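Local coordinates for protein HTH-type transcriptional repressor NemR (Escherichia coli, PDB 4YZE) that represses transcription of the nemRA-gloA operon by binding the NemR box and responds to electrophiles and reactive chlorine species, at residues E20-Q25 with S34-T39; A60-H65 with R125-K130; Y166-G171 with L189-N194. The protein carries 5 engineered substitutions. All coordinates share one frame; numbering follows the deposited sequence.

Interaction 1. Residues E20-Q25 with S34-T39; sequences EQLSLQ and SELLKT. Engineered in segment 20-25: Ser23 (natural residue Cys).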
loop_
_atom_site.group_PDB
_atom_site.type_symbol
_atom_site.label_atom_id
_atom_site.label_comp_id
_atom_site.label_asym_id
_atom_site.label_seq_id
_atom_site.Cartn_x
_atom_site.Cartn_y
_atom_site.Cartn_z
ATOM N N GLU A 20 -19.124 3.441 6.457
ATOM C CA GLU A 20 -17.706 3.198 6.705
ATOM C C GLU A 20 -17.457 1.718 6.998
ATOM O O GLU A 20 -16.589 1.106 6.376
ATOM C CB GLU A 20 -17.164 4.102 7.820
ATOM C CG GLU A 20 -15.692 3.840 8.165
ATOM C CD GLU A 20 -15.051 4.953 8.967
ATOM O OE1 GLU A 20 -13.906 4.756 9.426
ATOM O OE2 GLU A 20 -15.675 6.027 9.129
ATOM N N GLN A 21 -18.240 1.142 7.912
ATOM C CA GLN A 21 -18.111 -0.276 8.247
ATOM C C GLN A 21 -18.217 -1.164 7.003
ATOM O O GLN A 21 -17.399 -2.066 6.805
ATOM C CB GLN A 21 -19.154 -0.695 9.297
ATOM N N LEU A 22 -19.212 -0.891 6.160
ATOM C CA LEU A 22 -19.440 -1.685 4.949
ATOM C C LEU A 22 -18.352 -1.504 3.884
ATOM O O LEU A 22 -17.922 -2.486 3.269
ATOM C CB LEU A 22 -20.816 -1.370 4.348
ATOM C CG LEU A 22 -22.049 -1.931 5.048
ATOM C CD1 LEU A 22 -23.313 -1.365 4.400
ATOM C CD2 LEU A 22 -22.044 -3.453 4.977
ATOM N N SER A 23 -17.935 -0.255 3.650
ATOM C CA SER A 23 -16.832 0.047 2.737
ATOM C C SER A 23 -15.583 -0.703 3.171
ATOM O O SER A 23 -14.857 -1.262 2.344
ATOM C CB SER A 23 -16.523 1.548 2.733
ATOM O OG SER A 23 -17.522 2.294 2.064
ATOM N N LEU A 24 -15.341 -0.708 4.480
ATOM C CA LEU A 24 -14.140 -1.314 5.037
ATOM C C LEU A 24 -14.177 -2.820 4.814
ATOM O O LEU A 24 -13.138 -3.451 4.606
ATOM C CB LEU A 24 -14.027 -0.990 6.531
ATOM C CG LEU A 24 -12.815 -1.526 7.292
ATOM C CD1 LEU A 24 -11.535 -1.048 6.637
ATOM C CD2 LEU A 24 -12.854 -1.106 8.753
ATOM N N GLN A 25 -15.387 -3.379 4.834
ATOM C CA GLN A 25 -15.585 -4.811 4.696
ATOM C C GLN A 25 -15.504 -5.283 3.250
ATOM O O GLN A 25 -14.952 -6.351 2.975
ATOM C CB GLN A 25 -16.943 -5.222 5.276
ATOM C CG GLN A 25 -16.972 -5.439 6.783
ATOM C CD GLN A 25 -18.246 -6.144 7.245
ATOM O OE1 GLN A 25 -19.321 -5.971 6.658
ATOM N NE2 GLN A 25 -18.127 -6.955 8.295
ATOM N N SER A 34 -28.786 -0.188 -1.511
ATOM C CA SER A 34 -29.798 -0.939 -0.777
ATOM C C SER A 34 -29.186 -1.724 0.382
ATOM O O SER A 34 -29.798 -1.849 1.442
ATOM C CB SER A 34 -30.619 -1.854 -1.703
ATOM O OG SER A 34 -29.809 -2.844 -2.312
ATOM N N GLU A 35 -27.974 -2.234 0.193
ATOM C CA GLU A 35 -27.277 -2.903 1.284
ATOM C C GLU A 35 -27.032 -1.907 2.419
ATOM O O GLU A 35 -27.245 -2.208 3.598
ATOM C CB GLU A 35 -25.962 -3.504 0.788
ATOM C CG GLU A 35 -25.124 -4.162 1.879
ATOM C CD GLU A 35 -23.844 -4.775 1.337
ATOM O OE1 GLU A 35 -23.484 -4.466 0.179
ATOM O OE2 GLU A 35 -23.204 -5.567 2.067
ATOM N N LEU A 36 -26.598 -0.710 2.046
ATOM C CA LEU A 36 -26.346 0.346 3.014
ATOM C C LEU A 36 -27.619 0.705 3.782
ATOM O O LEU A 36 -27.606 0.763 5.014
ATOM C CB LEU A 36 -25.779 1.574 2.306
ATOM C CG LEU A 36 -25.284 2.769 3.125
ATOM C CD1 LEU A 36 -26.389 3.772 3.389
ATOM C CD2 LEU A 36 -24.658 2.316 4.436
ATOM N N LEU A 37 -28.719 0.933 3.061
ATOM C CA LEU A 37 -29.940 1.400 3.708
ATOM C C LEU A 37 -30.565 0.325 4.591
ATOM O O LEU A 37 -31.106 0.626 5.655
ATOM C CB LEU A 37 -30.957 1.875 2.674
ATOM C CG LEU A 37 -30.544 2.952 1.682
ATOM C CD1 LEU A 37 -31.710 3.263 0.755
ATOM C CD2 LEU A 37 -30.079 4.204 2.394
ATOM N N LYS A 38 -30.500 -0.925 4.149
ATOM C CA LYS A 38 -31.092 -2.018 4.914
ATOM C C LYS A 38 -30.292 -2.256 6.188
ATOM O O LYS A 38 -30.853 -2.545 7.241
ATOM C CB LYS A 38 -31.166 -3.295 4.073
ATOM N N THR A 39 -28.975 -2.121 6.083
ATOM C CA THR A 39 -28.088 -2.266 7.231
ATOM C C THR A 39 -28.262 -1.106 8.225
ATOM O O THR A 39 -28.236 -1.307 9.444
ATOM C CB THR A 39 -26.621 -2.350 6.773
ATOM O OG1 THR A 39 -26.502 -3.313 5.712
ATOM C CG2 THR A 39 -25.703 -2.744 7.937
#

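Interaction 2. Residues A60-H65 with R125-K130; sequences AMLERH and RSAMDK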
loop_
_atom_site.group_PDB
_atom_site.type_symbol
_atom_site.label_atom_id
_atom_site.label_comp_id
_atom_site.label_asym_id
_atom_site.label_seq_id
_atom_site.Cartn_x
_atom_site.Cartn_y
_atom_site.Cartn_z
ATOM N N ALA A 60 -18.548 12.679 2.071
ATOM C CA ALA A 60 -18.902 12.959 3.453
ATOM C C ALA A 60 -18.360 11.877 4.392
ATOM O O ALA A 60 -17.832 12.191 5.476
ATOM C CB ALA A 60 -20.412 13.097 3.598
ATOM N N MET A 61 -18.487 10.615 3.977
ATOM C CA MET A 61 -17.959 9.494 4.750
ATOM C C MET A 61 -16.458 9.647 4.975
ATOM O O MET A 61 -15.977 9.565 6.109
ATOM C CB MET A 61 -18.226 8.176 4.032
ATOM C CG MET A 61 -17.656 6.943 4.740
ATOM S SD MET A 61 -17.953 5.403 3.807
ATOM C CE MET A 61 -16.683 5.557 2.529
ATOM N N LEU A 62 -15.720 9.883 3.895
ATOM C CA LEU A 62 -14.270 9.980 4.001
ATOM C C LEU A 62 -13.896 11.172 4.861
ATOM O O LEU A 62 -13.018 11.062 5.720
ATOM C CB LEU A 62 -13.623 10.097 2.622
ATOM C CG LEU A 62 -13.583 8.826 1.778
ATOM C CD1 LEU A 62 -12.911 9.088 0.436
ATOM C CD2 LEU A 62 -12.838 7.756 2.517
ATOM N N GLU A 63 -14.561 12.305 4.633
ATOM C CA GLU A 63 -14.237 13.531 5.365
ATOM C C GLU A 63 -14.464 13.302 6.844
ATOM O O GLU A 63 -13.664 13.728 7.665
ATOM C CB GLU A 63 -15.061 14.723 4.857
ATOM C CG GLU A 63 -14.579 15.274 3.519
ATOM C CD GLU A 63 -15.546 16.272 2.905
ATOM O OE1 GLU A 63 -16.636 16.481 3.479
ATOM O OE2 GLU A 63 -15.215 16.847 1.843
ATOM N N ARG A 64 -15.540 12.593 7.176
ATOM C CA ARG A 64 -15.812 12.241 8.556
ATOM C C ARG A 64 -14.674 11.376 9.082
ATOM O O ARG A 64 -14.082 11.678 10.113
ATOM C CB ARG A 64 -17.155 11.506 8.684
ATOM C CG ARG A 64 -17.390 10.872 10.055
ATOM C CD ARG A 64 -18.846 10.429 10.229
ATOM N NE ARG A 64 -19.116 9.837 11.541
ATOM C CZ ARG A 64 -18.860 8.568 11.854
ATOM N NH1 ARG A 64 -18.307 7.756 10.958
ATOM N NH2 ARG A 64 -19.141 8.108 13.067
ATOM N N HIS A 65 -14.360 10.311 8.355
ATOM C CA HIS A 65 -13.307 9.392 8.758
ATOM C C HIS A 65 -11.950 10.082 8.967
ATOM O O HIS A 65 -11.262 9.813 9.946
ATOM C CB HIS A 65 -13.154 8.296 7.712
ATOM C CG HIS A 65 -11.914 7.482 7.875
ATOM N ND1 HIS A 65 -11.862 6.362 8.675
ATOM C CD2 HIS A 65 -10.678 7.618 7.339
ATOM C CE1 HIS A 65 -10.648 5.843 8.627
ATOM N NE2 HIS A 65 -9.912 6.585 7.820
ATOM N N ARG A 125 -11.234 10.646 -4.494
ATOM C CA ARG A 125 -9.778 10.539 -4.555
ATOM C C ARG A 125 -9.146 11.747 -3.862
ATOM O O ARG A 125 -8.163 11.614 -3.132
ATOM C CB ARG A 125 -9.296 10.439 -6.005
ATOM C CG ARG A 125 -7.784 10.430 -6.169
ATOM C CD ARG A 125 -7.369 11.135 -7.466
ATOM N NE ARG A 125 -7.572 12.585 -7.409
ATOM C CZ ARG A 125 -6.725 13.445 -6.839
ATOM N NH1 ARG A 125 -5.604 13.007 -6.266
ATOM N NH2 ARG A 125 -6.991 14.754 -6.846
ATOM N N SER A 126 -9.744 12.914 -4.073
ATOM C CA SER A 126 -9.241 14.151 -3.495
ATOM C C SER A 126 -9.432 14.177 -1.979
ATOM O O SER A 126 -8.566 14.662 -1.246
ATOM C CB SER A 126 -9.913 15.350 -4.167
ATOM O OG SER A 126 -9.671 16.562 -3.474
ATOM N N ALA A 127 -10.551 13.640 -1.508
ATOM C CA ALA A 127 -10.760 13.484 -0.071
ATOM C C ALA A 127 -9.666 12.610 0.552
ATOM O O ALA A 127 -9.226 12.871 1.672
ATOM C CB ALA A 127 -12.126 12.894 0.215
ATOM N N MET A 128 -9.254 11.564 -0.161
ATOM C CA MET A 128 -8.206 10.673 0.339
ATOM C C MET A 128 -6.851 11.359 0.298
ATOM O O MET A 128 -6.040 11.188 1.191
ATOM C CB MET A 128 -8.130 9.408 -0.491
ATOM C CG MET A 128 -9.392 8.556 -0.412
ATOM S SD MET A 128 -9.241 7.090 -1.439
ATOM C CE MET A 128 -8.037 6.134 -0.508
ATOM N N ASP A 129 -6.607 12.114 -0.765
ATOM C CA ASP A 129 -5.325 12.770 -0.936
ATOM C C ASP A 129 -5.197 13.731 0.245
ATOM O O ASP A 129 -4.207 13.719 0.957
ATOM C CB ASP A 129 -5.288 13.500 -2.280
ATOM C CG ASP A 129 -3.898 13.978 -2.651
ATOM O OD1 ASP A 129 -2.914 13.513 -2.037
ATOM O OD2 ASP A 129 -3.791 14.811 -3.573
ATOM N N LYS A 130 -6.249 14.507 0.474
ATOM C CA LYS A 130 -6.340 15.408 1.612
ATOM C C LYS A 130 -6.156 14.679 2.944
ATOM O O LYS A 130 -5.469 15.177 3.837
ATOM C CB LYS A 130 -7.690 16.132 1.581
ATOM C CG LYS A 130 -8.190 16.576 2.939
ATOM C CD LYS A 130 -7.815 18.016 3.239
ATOM C CE LYS A 130 -9.058 18.894 3.332
ATOM N NZ LYS A 130 -10.035 18.600 2.243
HETATM O O HOH W 1 -11.832 16.496 1.891
#

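Interaction 3. Residues Y166-G171 with L189-N194; sequences YALWLG and LAHVKN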
loop_
_atom_site.group_PDB
_atom_site.type_symbol
_atom_site.label_atom_id
_atom_site.label_comp_id
_atom_site.label_asym_id
_atom_site.label_seq_id
_atom_site.Cartn_x
_atom_site.Cartn_y
_atom_site.Cartn_z
ATOM N N TYR A 166 5.102 7.885 6.243
ATOM C CA TYR A 166 3.731 7.561 5.847
ATOM C C TYR A 166 3.754 6.479 4.781
ATOM O O TYR A 166 3.009 5.507 4.865
ATOM C CB TYR A 166 2.992 8.815 5.366
ATOM C CG TYR A 166 1.561 8.518 4.978
ATOM C CD1 TYR A 166 0.595 8.287 5.948
ATOM C CD2 TYR A 166 1.184 8.431 3.649
ATOM C CE1 TYR A 166 -0.716 8.000 5.610
ATOM C CE2 TYR A 166 -0.141 8.144 3.291
ATOM C CZ TYR A 166 -1.080 7.930 4.279
ATOM O OH TYR A 166 -2.388 7.637 3.947
ATOM N N ALA A 167 4.624 6.628 3.784
ATOM C CA ALA A 167 4.708 5.610 2.733
ATOM C C ALA A 167 5.068 4.273 3.370
ATOM O O ALA A 167 4.520 3.229 3.015
ATOM C CB ALA A 167 5.725 5.989 1.712
ATOM N N LEU A 168 5.974 4.310 4.343
ATOM C CA LEU A 168 6.410 3.072 5.005
ATOM C C LEU A 168 5.261 2.391 5.749
ATOM O O LEU A 168 5.073 1.163 5.665
ATOM C CB LEU A 168 7.544 3.386 5.987
ATOM C CG LEU A 168 8.610 2.372 6.409
ATOM C CD1 LEU A 168 9.050 2.614 7.854
ATOM C CD2 LEU A 168 8.218 0.945 6.219
ATOM N N TRP A 169 4.523 3.191 6.509
ATOM C CA TRP A 169 3.355 2.726 7.255
ATOM C C TRP A 169 2.308 2.096 6.328
ATOM O O TRP A 169 1.730 1.054 6.639
ATOM C CB TRP A 169 2.752 3.937 7.981
ATOM C CG TRP A 169 1.463 3.691 8.706
ATOM C CD1 TRP A 169 1.315 3.305 10.009
ATOM C CD2 TRP A 169 0.132 3.857 8.183
ATOM N NE1 TRP A 169 -0.023 3.206 10.322
ATOM C CE2 TRP A 169 -0.769 3.536 9.220
ATOM C CE3 TRP A 169 -0.382 4.246 6.942
ATOM C CZ2 TRP A 169 -2.165 3.585 9.049
ATOM C CZ3 TRP A 169 -1.767 4.291 6.774
ATOM C CH2 TRP A 169 -2.639 3.962 7.825
ATOM N N LEU A 170 2.085 2.740 5.186
ATOM C CA LEU A 170 1.112 2.298 4.188
ATOM C C LEU A 170 1.554 0.965 3.597
ATOM O O LEU A 170 0.780 -0.008 3.549
ATOM C CB LEU A 170 0.979 3.396 3.090
ATOM C CG LEU A 170 -0.388 3.991 2.741
ATOM C CD1 LEU A 170 -0.264 4.951 1.562
ATOM C CD2 LEU A 170 -1.414 2.917 2.414
ATOM N N GLY A 171 2.817 0.887 3.186
ATOM C CA GLY A 171 3.297 -0.322 2.523
ATOM C C GLY A 171 3.379 -1.491 3.494
ATOM O O GLY A 171 3.133 -2.659 3.145
ATOM N N LEU A 189 8.500 -0.659 12.591
ATOM C CA LEU A 189 8.712 -0.019 13.887
ATOM C C LEU A 189 10.191 -0.059 14.238
ATOM O O LEU A 189 10.746 0.951 14.667
ATOM C CB LEU A 189 7.921 -0.738 14.989
ATOM C CG LEU A 189 7.470 -0.019 16.268
ATOM C CD1 LEU A 189 7.357 -0.975 17.455
ATOM C CD2 LEU A 189 8.328 1.163 16.640
ATOM N N ALA A 190 10.828 -1.215 14.064
ATOM C CA ALA A 190 12.235 -1.340 14.444
ATOM C C ALA A 190 13.103 -0.437 13.565
ATOM O O ALA A 190 14.088 0.130 14.035
ATOM C CB ALA A 190 12.699 -2.784 14.371
ATOM N N HIS A 191 12.723 -0.278 12.297
ATOM C CA HIS A 191 13.518 0.562 11.401
ATOM C C HIS A 191 13.348 2.062 11.718
ATOM O O HIS A 191 14.328 2.834 11.677
ATOM C CB HIS A 191 13.233 0.215 9.942
ATOM C CG HIS A 191 13.839 1.156 8.946
ATOM N ND1 HIS A 191 15.111 0.992 8.439
ATOM C CD2 HIS A 191 13.320 2.238 8.318
ATOM C CE1 HIS A 191 15.361 1.950 7.562
ATOM N NE2 HIS A 191 14.287 2.718 7.466
ATOM N N VAL A 192 12.128 2.463 12.071
ATOM C CA VAL A 192 11.887 3.836 12.513
ATOM C C VAL A 192 12.709 4.180 13.766
ATOM O O VAL A 192 13.275 5.286 13.868
ATOM C CB VAL A 192 10.395 4.086 12.769
ATOM C CG1 VAL A 192 10.173 5.473 13.356
ATOM C CG2 VAL A 192 9.590 3.918 11.471
ATOM N N LYS A 193 12.771 3.238 14.711
ATOM C CA LYS A 193 13.571 3.414 15.930
ATOM C C LYS A 193 15.015 3.745 15.614
ATOM O O LYS A 193 15.664 4.485 16.350
ATOM C CB LYS A 193 13.552 2.151 16.788
ATOM C CG LYS A 193 12.379 2.061 17.752
ATOM C CD LYS A 193 12.387 0.734 18.519
ATOM C CE LYS A 193 11.137 0.611 19.373
ATOM N NZ LYS A 193 10.942 -0.769 19.906
ATOM N N ASN A 194 15.522 3.191 14.520
ATOM C CA ASN A 194 16.915 3.412 14.151
ATOM C C ASN A 194 17.090 4.692 13.317
ATOM O O ASN A 194 18.109 5.364 13.399
ATOM C CB ASN A 194 17.451 2.188 13.403
ATOM C CG ASN A 194 18.961 2.193 13.280
ATOM O OD1 ASN A 194 19.508 2.378 12.191
ATOM N ND2 ASN A 194 19.645 1.996 14.404
#

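Interaction 1. Residues E20-Q25 with S34-T39
Leu22 of helix 10-26 reaches across to Glu35, Leu36 and Thr39 of helix 33-40. From CB, which is directed toward the other helix, the chain turns so that CG sits anti to the carbonyl carbon and beside the backbone N (chi1 -75°), and CG then parts its two methyls, CD1 toward Leu36 and Thr39, CD2 toward the carboxylate of Glu35. Leu22 CD1 makes most of the contact: it lies 3.7 Å from Leu36 CA, against the backbone, and 3.9 Å from Leu36 CD2. The same methyl grazes Thr39, with Leu22 CD1 4.0 Å from Thr39 OG1. Its sister, Leu22 CD2, lies 3.8 Å from Glu35 OE2. The two short segments cross at 133°, their axes 10.7 Å apart. This is the packing of the first helix of a TetR-type DNA-binding domain against the first helix of the predicted helix-turn-helix motif, whose second helix is 44-50. Leu36 also packs on Leu15 and Thr18 of helix 10-26, and Leu22 on Met31 of the intervening loop. No hydrogen bond joins the two segments. Glu35, whose chain runs extended past CG, makes a long, weak ion pair with Arg26.

Interaction 2. Residues A60-H65 with R125-K130
At Leu62 and Ala127, helices 54-79 and 122-148 approach closely, with CA atoms of these two residues 6.4 Å apart. The small Ala127 side chain permits that spacing: its CB meets Leu62 CB at 4.0 Å and Leu62 CD1 at 3.9 Å, so one methyl touches both the root and one tip of the leucine. Leu62 has CG anti to its carbonyl carbon (chi1 -74°), and CD1 continues past the alanine to Met128, where it lies 3.7 Å from Met128 CG. The methionine therefore meets the leucine through the middle of its chain, which bends further out at chi3 (71°). Leu109 and Leu113 of helix 109-114 also pack on Leu62, and Ile178 of the second subunit packs on Met128, so the apolar patch is buried. Polar groups keep to its margin. A water accepts from Lys130 NZ at 2.8 Å and gives a weak bond to Glu63 OE2; the charged atoms Glu63 OE2 and Lys130 NZ themselves stay 5.5 Å apart, bridged rather than paired. The side chain of Met128 lies about 9 Å from that of Cys108, which is central to the response to reactive chlorine species. The contact joins the long helix leaving the DNA-binding domain to the regulatory core, the domain junction characteristic of TetR-family repressors.

Interaction 3. Residues Y166-G171 with L189-N194
Leu168 overlaps Val192 and the ring of His191 through a single methyl, CD1. The three buried residues join helix 158-179 to helix 183-195, the last two helices of the chain, in the C-terminal domain of a TetR-type repressor. In this family the closing pair of helices commonly builds the dimer interface, and this contact fits that pattern: His191 packs on Val164 of the second subunit, and elsewhere on helix 158-179 Leu170 and Tyr166 pack on Leu174 and Gln175 of the second subunit. The backbones stand well apart, with CA atoms of Leu168 and Val192 9.3 Å from each other, so side chains alone bridge the gap. Leu168 spans much of it, its CG placed opposite the backbone N (chi1 -154°) and its CD1 carried out toward helix 183-195. Val192 sends CG2 to meet it, and the two side chains lie alongside one another, running opposite ways. Helix 84-97 packs against both helices: Leu89 and Tyr92 lie against Val192, while Trp169 of helix 158-179 stacks on Tyr91. Between the two segments no hydrogen bond forms; Leu168 and Val192 make the apolar pair. The imidazole takes part through carbon, with Leu168 CD1 approaching it obliquely, 4.3 Å from His191 CD2, while the same CD1 lies 3.9 Å from Val192 CG2.

All three contacts are helix-to-helix packing centred on one leucine, without a direct hydrogen bond across. They share no helix, though 122-148 of interaction 2 and 158-179 of interaction 3 are consecutive in the chain. Interaction 1 is partly buried within the DNA-binding domain, with a carboxylate and a hydroxyl at its edge. Interactions 2 and 3 are buried and both touch the second subunit; interaction 2 has a water-bridged charged margin, whereas a histidine ring joins interaction 3. Interactions 1 and 2 meet directly, Glu20 OE1 lying 2.7 Å from His65 ND1 in a probable hydrogen bond, with Met61 packed on Ser23, an engineered residue. Interaction 3 touches neither.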